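PDB 5IG9: ATP grasp ligase, which probably catalyses ATP-dependent macrocyclisation of a microviridin precursor peptide, by closing ester links between side chains of that peptide. Local coordinates for residues K152-A155 and Q156-A160; T189-D192 and L193-E197; N231-Q234 and L235-A238; I283-P286 and D287-I291. One frame throughout, in Å; residues are numbered along the deposited sequence.

Contact 1: residues K152-A155 and Q156-A160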
loop_
_atom_site.group_PDB
_atom_site.type_symbol
_atom_site.label_atom_id
_atom_site.label_comp_id
_atom_site.label_asym_id
_atom_site.label_seq_id
_atom_site.Cartn_x
_atom_site.Cartn_y
_atom_site.Cartn_z
ATOM N N LYS A 152 2.463 2.121 -29.941
ATOM C CA LYS A 152 3.092 2.187 -31.259
ATOM C C LYS A 152 3.705 3.560 -31.498
ATOM O O LYS A 152 4.848 3.678 -31.956
ATOM C CB LYS A 152 2.071 1.870 -32.353
ATOM C CG LYS A 152 1.521 0.456 -32.331
ATOM C CD LYS A 152 2.587 -0.579 -32.662
ATOM C CE LYS A 152 3.212 -0.341 -34.031
ATOM N NZ LYS A 152 4.487 0.423 -33.936
ATOM N N GLN A 153 2.951 4.613 -31.184
ATOM C CA GLN A 153 3.461 5.971 -31.321
ATOM C C GLN A 153 4.679 6.197 -30.432
ATOM O O GLN A 153 5.611 6.915 -30.812
ATOM C CB GLN A 153 2.350 6.961 -30.981
ATOM C CG GLN A 153 2.398 8.251 -31.762
ATOM C CD GLN A 153 1.083 8.998 -31.701
ATOM O OE1 GLN A 153 0.072 8.543 -32.239
ATOM N NE2 GLN A 153 1.085 10.145 -31.033
ATOM N N PHE A 154 4.693 5.580 -29.246
ATOM C CA PHE A 154 5.810 5.753 -28.321
ATOM C C PHE A 154 7.057 5.030 -28.818
ATOM O O PHE A 154 8.164 5.579 -28.761
ATOM C CB PHE A 154 5.416 5.254 -26.929
ATOM C CG PHE A 154 6.436 5.545 -25.860
ATOM C CD1 PHE A 154 6.505 6.798 -25.273
ATOM C CD2 PHE A 154 7.311 4.563 -25.432
ATOM C CE1 PHE A 154 7.435 7.068 -24.290
ATOM C CE2 PHE A 154 8.242 4.829 -24.449
ATOM C CZ PHE A 154 8.303 6.082 -23.878
ATOM N N ALA A 155 6.899 3.801 -29.311
ATOM C CA ALA A 155 8.054 3.058 -29.805
ATOM C C ALA A 155 8.601 3.661 -31.092
ATOM O O ALA A 155 9.788 3.492 -31.400
ATOM C CB ALA A 155 7.684 1.592 -30.026
ATOM N N GLN A 156 7.763 4.371 -31.850
ATOM C CA GLN A 156 8.217 4.951 -33.109
ATOM C C GLN A 156 9.104 6.170 -32.882
ATOM O O GLN A 156 10.119 6.337 -33.566
ATOM C CB GLN A 156 7.020 5.314 -33.987
ATOM C CG GLN A 156 6.446 4.154 -34.780
ATOM C CD GLN A 156 5.195 4.545 -35.548
ATOM O OE1 GLN A 156 4.605 5.599 -35.301
ATOM N NE2 GLN A 156 4.784 3.697 -36.483
ATOM N N GLU A 157 8.744 7.037 -31.934
ATOM C CA GLU A 157 9.543 8.245 -31.751
ATOM C C GLU A 157 10.896 7.936 -31.118
ATOM O O GLU A 157 11.835 8.725 -31.256
ATOM C CB GLU A 157 8.779 9.267 -30.912
ATOM C CG GLU A 157 8.599 8.870 -29.464
ATOM C CD GLU A 157 7.808 9.893 -28.665
ATOM O OE1 GLU A 157 6.882 10.510 -29.233
ATOM O OE2 GLU A 157 8.117 10.082 -27.465
ATOM N N PHE A 158 11.019 6.801 -30.433
ATOM C CA PHE A 158 12.283 6.326 -29.881
ATOM C C PHE A 158 12.798 5.119 -30.660
ATOM O O PHE A 158 13.324 4.166 -30.085
ATOM C CB PHE A 158 12.141 5.977 -28.400
ATOM C CG PHE A 158 11.813 7.154 -27.521
ATOM C CD1 PHE A 158 12.773 8.107 -27.234
ATOM C CD2 PHE A 158 10.551 7.293 -26.964
ATOM C CE1 PHE A 158 12.482 9.182 -26.427
ATOM C CE2 PHE A 158 10.254 8.371 -26.151
ATOM C CZ PHE A 158 11.225 9.316 -25.882
ATOM N N GLU A 159 12.649 5.147 -31.988
ATOM C CA GLU A 159 13.041 3.998 -32.798
ATOM C C GLU A 159 14.556 3.863 -32.882
ATOM O O GLU A 159 15.078 2.745 -32.928
ATOM C CB GLU A 159 12.442 4.110 -34.199
ATOM C CG GLU A 159 12.603 2.863 -35.057
ATOM C CD GLU A 159 12.022 3.037 -36.448
ATOM O OE1 GLU A 159 12.755 2.818 -37.435
ATOM O OE2 GLU A 159 10.833 3.405 -36.553
ATOM N N ALA A 160 15.276 4.989 -32.905
ATOM C CA ALA A 160 16.724 4.941 -33.092
ATOM C C ALA A 160 17.400 4.146 -31.980
ATOM O O ALA A 160 18.197 3.240 -32.246
ATOM C CB ALA A 160 17.290 6.358 -33.166
#

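Contact 2: residues T189-D192 and L193-E197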
loop_
_atom_site.group_PDB
_atom_site.type_symbol
_atom_site.label_atom_id
_atom_site.label_comp_id
_atom_site.label_asym_id
_atom_site.label_seq_id
_atom_site.Cartn_x
_atom_site.Cartn_y
_atom_site.Cartn_z
ATOM N N THR A 189 10.264 -5.722 -29.624
ATOM C CA THR A 189 10.732 -5.924 -30.984
ATOM C C THR A 189 9.666 -5.481 -31.978
ATOM O O THR A 189 8.556 -5.089 -31.607
ATOM C CB THR A 189 11.113 -7.391 -31.205
ATOM O OG1 THR A 189 9.946 -8.212 -31.091
ATOM C CG2 THR A 189 12.132 -7.835 -30.164
ATOM N N LYS A 190 10.028 -5.535 -33.260
ATOM C CA LYS A 190 9.049 -5.318 -34.319
ATOM C C LYS A 190 7.920 -6.338 -34.236
ATOM O O LYS A 190 6.758 -6.015 -34.515
ATOM C CB LYS A 190 9.741 -5.381 -35.681
ATOM C CG LYS A 190 8.973 -6.143 -36.751
ATOM C CD LYS A 190 9.911 -6.685 -37.821
ATOM C CE LYS A 190 9.186 -7.647 -38.748
ATOM N NZ LYS A 190 10.117 -8.322 -39.691
ATOM N N GLU A 191 8.239 -7.573 -33.842
ATOM C CA GLU A 191 7.216 -8.608 -33.735
ATOM C C GLU A 191 6.317 -8.374 -32.527
ATOM O O GLU A 191 5.103 -8.600 -32.595
ATOM C CB GLU A 191 7.872 -9.987 -33.665
ATOM C CG GLU A 191 6.897 -11.132 -33.463
ATOM C CD GLU A 191 7.581 -12.482 -33.485
ATOM O OE1 GLU A 191 8.558 -12.635 -34.248
ATOM O OE2 GLU A 191 7.153 -13.384 -32.732
ATOM N N ASP A 192 6.895 -7.914 -31.413
ATOM C CA ASP A 192 6.087 -7.567 -30.248
ATOM C C ASP A 192 5.126 -6.423 -30.547
ATOM O O ASP A 192 4.058 -6.335 -29.932
ATOM C CB ASP A 192 6.992 -7.198 -29.073
ATOM C CG ASP A 192 7.755 -8.385 -28.528
ATOM O OD1 ASP A 192 7.179 -9.493 -28.480
ATOM O OD2 ASP A 192 8.928 -8.209 -28.144
ATOM N N LEU A 193 5.484 -5.541 -31.482
ATOM C CA LEU A 193 4.612 -4.421 -31.810
ATOM C C LEU A 193 3.412 -4.843 -32.649
ATOM O O LEU A 193 2.445 -4.080 -32.751
ATOM C CB LEU A 193 5.406 -3.335 -32.535
ATOM C CG LEU A 193 5.941 -2.172 -31.694
ATOM C CD1 LEU A 193 6.257 -2.605 -30.272
ATOM C CD2 LEU A 193 7.175 -1.584 -32.357
ATOM N N ASP A 194 3.457 -6.025 -33.258
ATOM C CA ASP A 194 2.333 -6.554 -34.020
ATOM C C ASP A 194 1.404 -7.420 -33.178
ATOM O O ASP A 194 0.391 -7.902 -33.695
ATOM C CB ASP A 194 2.841 -7.360 -35.223
ATOM C CG ASP A 194 3.390 -6.478 -36.332
ATOM O OD1 ASP A 194 2.802 -5.407 -36.591
ATOM O OD2 ASP A 194 4.408 -6.861 -36.946
ATOM N N ASN A 195 1.721 -7.624 -31.902
ATOM C CA ASN A 195 0.928 -8.449 -30.994
ATOM C C ASN A 195 0.585 -7.665 -29.735
ATOM O O ASN A 195 0.717 -8.150 -28.610
ATOM C CB ASN A 195 1.674 -9.733 -30.651
ATOM C CG ASN A 195 2.130 -10.483 -31.884
ATOM O OD1 ASN A 195 1.432 -10.515 -32.898
ATOM N ND2 ASN A 195 3.313 -11.081 -31.810
ATOM N N LEU A 196 0.127 -6.430 -29.919
ATOM C CA LEU A 196 -0.219 -5.557 -28.805
ATOM C C LEU A 196 -1.643 -5.756 -28.306
ATOM O O LEU A 196 -2.085 -4.995 -27.438
ATOM C CB LEU A 196 -0.031 -4.091 -29.202
ATOM C CG LEU A 196 1.382 -3.541 -29.386
ATOM C CD1 LEU A 196 1.301 -2.050 -29.646
ATOM C CD2 LEU A 196 2.240 -3.827 -28.172
ATOM N N GLU A 197 -2.370 -6.746 -28.826
ATOM C CA GLU A 197 -3.773 -6.903 -28.467
ATOM C C GLU A 197 -3.962 -7.348 -27.022
ATOM O O GLU A 197 -5.038 -7.129 -26.454
ATOM C CB GLU A 197 -4.444 -7.890 -29.422
ATOM C CG GLU A 197 -3.768 -9.246 -29.471
ATOM C CD GLU A 197 -3.650 -9.784 -30.879
ATOM O OE1 GLU A 197 -2.557 -10.273 -31.237
ATOM O OE2 GLU A 197 -4.645 -9.710 -31.631
#

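Contact 3: residues N231-Q234 and L235-A238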
loop_
_atom_site.group_PDB
_atom_site.type_symbol
_atom_site.label_atom_id
_atom_site.label_comp_id
_atom_site.label_asym_id
_atom_site.label_seq_id
_atom_site.Cartn_x
_atom_site.Cartn_y
_atom_site.Cartn_z
ATOM N N ASN A 231 30.991 -0.507 -15.469
ATOM C CA ASN A 231 30.984 -0.326 -16.915
ATOM C C ASN A 231 30.220 -1.481 -17.544
ATOM O O ASN A 231 30.706 -2.617 -17.574
ATOM C CB ASN A 231 32.411 -0.248 -17.446
ATOM C CG ASN A 231 32.471 0.121 -18.914
ATOM O OD1 ASN A 231 31.809 -0.490 -19.754
ATOM N ND2 ASN A 231 33.269 1.133 -19.231
ATOM N N SER A 232 29.026 -1.196 -18.049
ATOM C CA SER A 232 28.197 -2.208 -18.682
ATOM C C SER A 232 28.292 -2.183 -20.198
ATOM O O SER A 232 27.583 -2.949 -20.863
ATOM C CB SER A 232 26.739 -2.022 -18.261
ATOM O OG SER A 232 26.300 -0.712 -18.563
ATOM N N GLN A 233 29.147 -1.328 -20.757
ATOM C CA GLN A 233 29.254 -1.197 -22.204
ATOM C C GLN A 233 29.694 -2.510 -22.832
ATOM O O GLN A 233 30.784 -3.013 -22.544
ATOM C CB GLN A 233 30.237 -0.091 -22.565
ATOM C CG GLN A 233 29.794 1.307 -22.174
ATOM C CD GLN A 233 30.741 2.370 -22.691
ATOM O OE1 GLN A 233 30.612 2.834 -23.825
ATOM N NE2 GLN A 233 31.708 2.752 -21.865
ATOM N N GLN A 234 28.823 -3.078 -23.670
ATOM C CA GLN A 234 29.218 -4.239 -24.459
ATOM C C GLN A 234 30.282 -3.858 -25.482
ATOM O O GLN A 234 31.196 -4.643 -25.760
ATOM C CB GLN A 234 27.992 -4.846 -25.138
ATOM C CG GLN A 234 28.250 -6.179 -25.821
ATOM C CD GLN A 234 26.993 -6.788 -26.417
ATOM O OE1 GLN A 234 25.885 -6.574 -25.920
ATOM N NE2 GLN A 234 27.160 -7.548 -27.494
ATOM N N LEU A 235 30.185 -2.653 -26.040
ATOM C CA LEU A 235 31.209 -2.083 -26.911
ATOM C C LEU A 235 31.695 -0.790 -26.262
ATOM O O LEU A 235 31.016 0.239 -26.329
ATOM C CB LEU A 235 30.663 -1.833 -28.314
ATOM C CG LEU A 235 31.529 -0.978 -29.243
ATOM C CD1 LEU A 235 32.904 -1.607 -29.442
ATOM C CD2 LEU A 235 30.835 -0.766 -30.574
ATOM N N ASP A 236 32.862 -0.845 -25.625
ATOM C CA ASP A 236 33.448 0.320 -24.973
ATOM C C ASP A 236 34.332 1.055 -25.975
ATOM O O ASP A 236 35.317 0.496 -26.472
ATOM C CB ASP A 236 34.248 -0.093 -23.738
ATOM C CG ASP A 236 34.660 1.091 -22.877
ATOM O OD1 ASP A 236 34.488 2.248 -23.320
ATOM O OD2 ASP A 236 35.165 0.863 -21.757
ATOM N N GLY A 237 33.975 2.307 -26.271
ATOM C CA GLY A 237 34.701 3.051 -27.289
ATOM C C GLY A 237 36.130 3.363 -26.890
ATOM O O GLY A 237 37.049 3.239 -27.704
ATOM N N ALA A 238 36.338 3.761 -25.631
ATOM C CA ALA A 238 37.659 4.189 -25.182
ATOM C C ALA A 238 38.682 3.061 -25.239
ATOM O O ALA A 238 39.878 3.320 -25.410
ATOM C CB ALA A 238 37.574 4.749 -23.763
#

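Contact 4: residues I283-P286 and D287-I291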
loop_
_atom_site.group_PDB
_atom_site.type_symbol
_atom_site.label_atom_id
_atom_site.label_comp_id
_atom_site.label_asym_id
_atom_site.label_seq_id
_atom_site.Cartn_x
_atom_site.Cartn_y
_atom_site.Cartn_z
ATOM N N ILE A 283 22.003 5.986 -14.486
ATOM C CA ILE A 283 22.912 5.636 -15.568
ATOM C C ILE A 283 23.610 6.903 -16.041
ATOM O O ILE A 283 23.081 8.013 -15.915
ATOM C CB ILE A 283 22.200 4.950 -16.754
ATOM C CG1 ILE A 283 21.105 5.854 -17.314
ATOM C CG2 ILE A 283 21.634 3.601 -16.340
ATOM C CD1 ILE A 283 20.443 5.309 -18.549
ATOM N N VAL A 284 24.810 6.728 -16.589
ATOM C CA VAL A 284 25.608 7.825 -17.120
ATOM C C VAL A 284 25.882 7.548 -18.589
ATOM O O VAL A 284 26.415 6.488 -18.940
ATOM C CB VAL A 284 26.929 8.004 -16.350
ATOM C CG1 VAL A 284 27.608 9.301 -16.768
ATOM C CG2 VAL A 284 26.685 7.978 -14.851
ATOM N N THR A 285 25.522 8.498 -19.438
ATOM C CA THR A 285 25.786 8.389 -20.859
ATOM C C THR A 285 27.277 8.552 -21.133
ATOM O O THR A 285 28.039 8.986 -20.265
ATOM C CB THR A 285 24.984 9.440 -21.621
ATOM O OG1 THR A 285 25.410 10.751 -21.231
ATOM C CG2 THR A 285 23.498 9.285 -21.337
ATOM N N PRO A 286 27.734 8.172 -22.328
ATOM C CA PRO A 286 29.124 8.481 -22.699
ATOM C C PRO A 286 29.452 9.967 -22.634
ATOM O O PRO A 286 30.580 10.318 -22.268
ATOM C CB PRO A 286 29.231 7.922 -24.122
ATOM C CG PRO A 286 28.258 6.786 -24.138
ATOM C CD PRO A 286 27.111 7.216 -23.262
ATOM N N ASP A 287 28.504 10.852 -22.956
ATOM C CA ASP A 287 28.693 12.290 -22.801
ATOM C C ASP A 287 28.318 12.789 -21.404
ATOM O O ASP A 287 27.991 13.973 -21.246
ATOM C CB ASP A 287 27.906 13.059 -23.871
ATOM C CG ASP A 287 26.415 12.759 -23.846
ATOM O OD1 ASP A 287 26.042 11.577 -23.691
ATOM O OD2 ASP A 287 25.613 13.706 -23.993
ATOM N N GLU A 288 28.343 11.905 -20.404
ATOM C CA GLU A 288 28.268 12.271 -18.985
ATOM C C GLU A 288 26.970 12.994 -18.626
ATOM O O GLU A 288 26.971 13.970 -17.873
ATOM C CB GLU A 288 29.480 13.102 -18.567
ATOM C CG GLU A 288 30.701 12.270 -18.229
ATOM C CD GLU A 288 31.779 13.080 -17.542
ATOM O OE1 GLU A 288 32.528 13.791 -18.247
ATOM O OE2 GLU A 288 31.866 13.018 -16.294
ATOM N N ARG A 289 25.853 12.503 -19.154
ATOM C CA ARG A 289 24.537 12.924 -18.697
ATOM C C ARG A 289 24.018 11.915 -17.684
ATOM O O ARG A 289 24.080 10.702 -17.915
ATOM C CB ARG A 289 23.558 13.047 -19.868
ATOM C CG ARG A 289 23.840 14.216 -20.792
ATOM C CD ARG A 289 22.932 14.198 -22.012
ATOM N NE ARG A 289 21.546 14.525 -21.689
ATOM C CZ ARG A 289 21.006 15.729 -21.846
ATOM N NH1 ARG A 289 21.734 16.731 -22.320
ATOM N NH2 ARG A 289 19.737 15.936 -21.529
ATOM N N TYR A 290 23.522 12.415 -16.553
ATOM C CA TYR A 290 23.047 11.569 -15.466
ATOM C C TYR A 290 21.529 11.462 -15.537
ATOM O O TYR A 290 20.824 12.471 -15.427
ATOM C CB TYR A 290 23.488 12.117 -14.109
ATOM C CG TYR A 290 24.983 12.062 -13.866
ATOM C CD1 TYR A 290 25.818 13.058 -14.349
ATOM C CD2 TYR A 290 25.557 11.016 -13.150
ATOM C CE1 TYR A 290 27.183 13.017 -14.133
ATOM C CE2 TYR A 290 26.922 10.966 -12.929
ATOM C CZ TYR A 290 27.730 11.970 -13.421
ATOM O OH TYR A 290 29.090 11.928 -13.203
ATOM N N ILE A 291 21.032 10.240 -15.713
ATOM C CA ILE A 291 19.607 9.964 -15.843
ATOM C C ILE A 291 19.146 9.212 -14.604
ATOM O O ILE A 291 19.717 8.174 -14.254
ATOM C CB ILE A 291 19.300 9.158 -17.118
ATOM C CG1 ILE A 291 19.463 10.030 -18.365
ATOM C CG2 ILE A 291 17.900 8.566 -17.059
ATOM C CD1 ILE A 291 20.869 10.065 -18.924
#

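Contact 1: residues K152-A155 and Q156-A160
K152 O takes the backbone N-H of Q156 at an N-O distance of 3.0 Å, and this is the shorter of two bonds one helical turn long. The other, from E157 N to Q153 O, is weak at 3.3 Å. The aliphatic part of Q156 lies against the same carbonyl, with CG 3.3 Å from K152 O. The K152 chain, bent at three torsions, lies against the loop of residues 193-197. This is the last turn of helix 148-157, and F158 is the first residue to leave helical backbone angles. One side of the turn packs on the neighbouring antiparallel sheet: F154 and F158 both touch I163, and F154 also meets F206. The two rings are four residues apart and their planes stand 59° to one another, neither stacked nor edge-to-face. F158 leans CD2 over one face of F154, offset toward the rim, and the closest carbons are F154 CE1 and F158 CE2 at 3.6 Å. F154 holds CG opposite its own N (chi1 -173°), which turns its ring forward along the helix to this meeting. F154 O adds a second contact, lying at the edge of the F158 ring, 3.4 Å from CD2. With an alanine at F154, F158 would probably lose its ring partner and be freer to turn, and a gap is likely to open against I163 and F206. E157 passes CG 3.4 Å from F154 O and carries its carboxylate on to Q50 of the second subunit, where OE2 accepts a hydrogen bond.

Contact 2: residues T189-D192 and L193-E197
An ST motif starts the short helical turn in which T189 and L193 meet. T189 OG1 accepts the N-H of D192 at 3.1 Å between OG1 and N. In turn, D192 OD2 accepts the backbone N-H of T189 at 3.2 Å, on the anti side of the carboxylate and 24° out of its plane. CG of D192 sits opposite its carbonyl carbon (chi1 -69°), which carries the carboxylate back to T189. Further on, L193 N bonds to T189 O at 3.1 Å. D194 N bonds to E191 O at the same distance. The N195 N-H closes weakly on D192 O. L193 lays its branched end against T189 O, with CD1 3.6 Å away. The leucine also reaches K152 and A155 of helix 148-157, and L196 lies against K152 and P148. D192 and L196 also pack on aromatic side chains of another protein's chain. A serine at L193 would probably leave a gap beside A155, and the turn would lose much of its grip on the helix. N195 crosses E191 obliquely, its ND2 3.9 Å from E191 CG, with amide and carboxylate planes 73° apart. The T189 hydroxyl also gives D192 OD2 a weak bond. A negative carboxylate held at the start of this helical turn is likely to be stabilised by the T189 N-H and, weakly, by its hydroxyl.

Contact 3: residues N231-Q234 and L235-A238
N231 and Q233 bring their amides to the same carboxylate, that of D236. Each comes at a slant. The N231 amide plane is 41° from the carboxylate plane, and the Q233 amide plane is 45° from it. The two amides lie near different oxygens. N231 ND2 gives a weak, strongly bent hydrogen bond to D236 OD2 at 3.2 Å. Q233 NE2 stands 3.2 Å from D236 OD1. The D236 side chain starts out with CG opposite its backbone N (chi1 -169°), which turns the carboxylate toward both amides. Q233 has its chain extended beyond CG, and its CB also packs near D236, 4.0 Å from the CA of that residue. D236 OD1 has a further, weak partner in the backbone N of A238, at 3.3 Å, so the carboxylate has weak partners before and after it in the chain. The N231 amide is used at both ends. While ND2 faces D236, OD1 accepts the N-H of Q233 at 3.0 Å, the donor tilted from the carbonyl plane. That double use probably favours this orientation of the amide. Nearby, N231 rests on L214 and Q251, and Q233 on A213. The loop leaves the end of strand 224-231 here, on the surface of the protein. The bond from Q233 N back to N231 OD1, two residues earlier, makes this an Asx turn.

Contact 4: residues I283-P286 and D287-I291
V284 lays CG1 over one face of the Y290 ring, toward its rim. Its other methyl, CG2, comes 3.6 Å from Y290 CE2. The two side chains lie side by side, as expected of a non-hydrogen-bonded pair in an antiparallel hairpin. Y290 OH bonds to Y256, and L216 touches both V284 and Y290. On the other face of the sheet I283 packs CG1 at 3.8 Å from I291 CB. I291 CD1 then reaches T285 CG2 at 3.7 Å, crossing at about a right angle. I283 and I291 exchange both backbone bonds. T285 N and R289 O add one more, at 3.0 Å. A type I turn from T285 to E288 joins strands 277-284 and 290-296, and E288, with phi 61°, makes the bulge that often follows such a turn. T285 OG1 sits between its own N and carbonyl carbon (chi1 63°), facing the turn. It donates to D287 OD1 at 2.7 Å, from above the carboxylate plane, and accepts from R289 N at 2.8 Å. Gripped in both roles, the buried hydroxyl is satisfied and ties the turn residue D287 to R289, just before the returning strand.

In the fold
Along the chain the contacts run in order from 1 to 4 and form two pairs. Contacts 1 and 2 touch, their centres about 13 Å apart: the loop after strand 186-187 packs on helix 148-157, which lies on the four-stranded antiparallel sheet. Contact 3 is the loop leaving strand 224-231 and contact 4 the hairpin of strands 277-284 and 290-296, all of the five-stranded sheet. Their centres also lie about 13 Å apart, with nearest atoms about 5 Å apart. Contacts 1 and 4 have centres about 21 Å apart and do not touch. These sheets are consistent with the two lobes between which ATP-grasp enzymes bind ATP, the first pair lying on one and the second on the other.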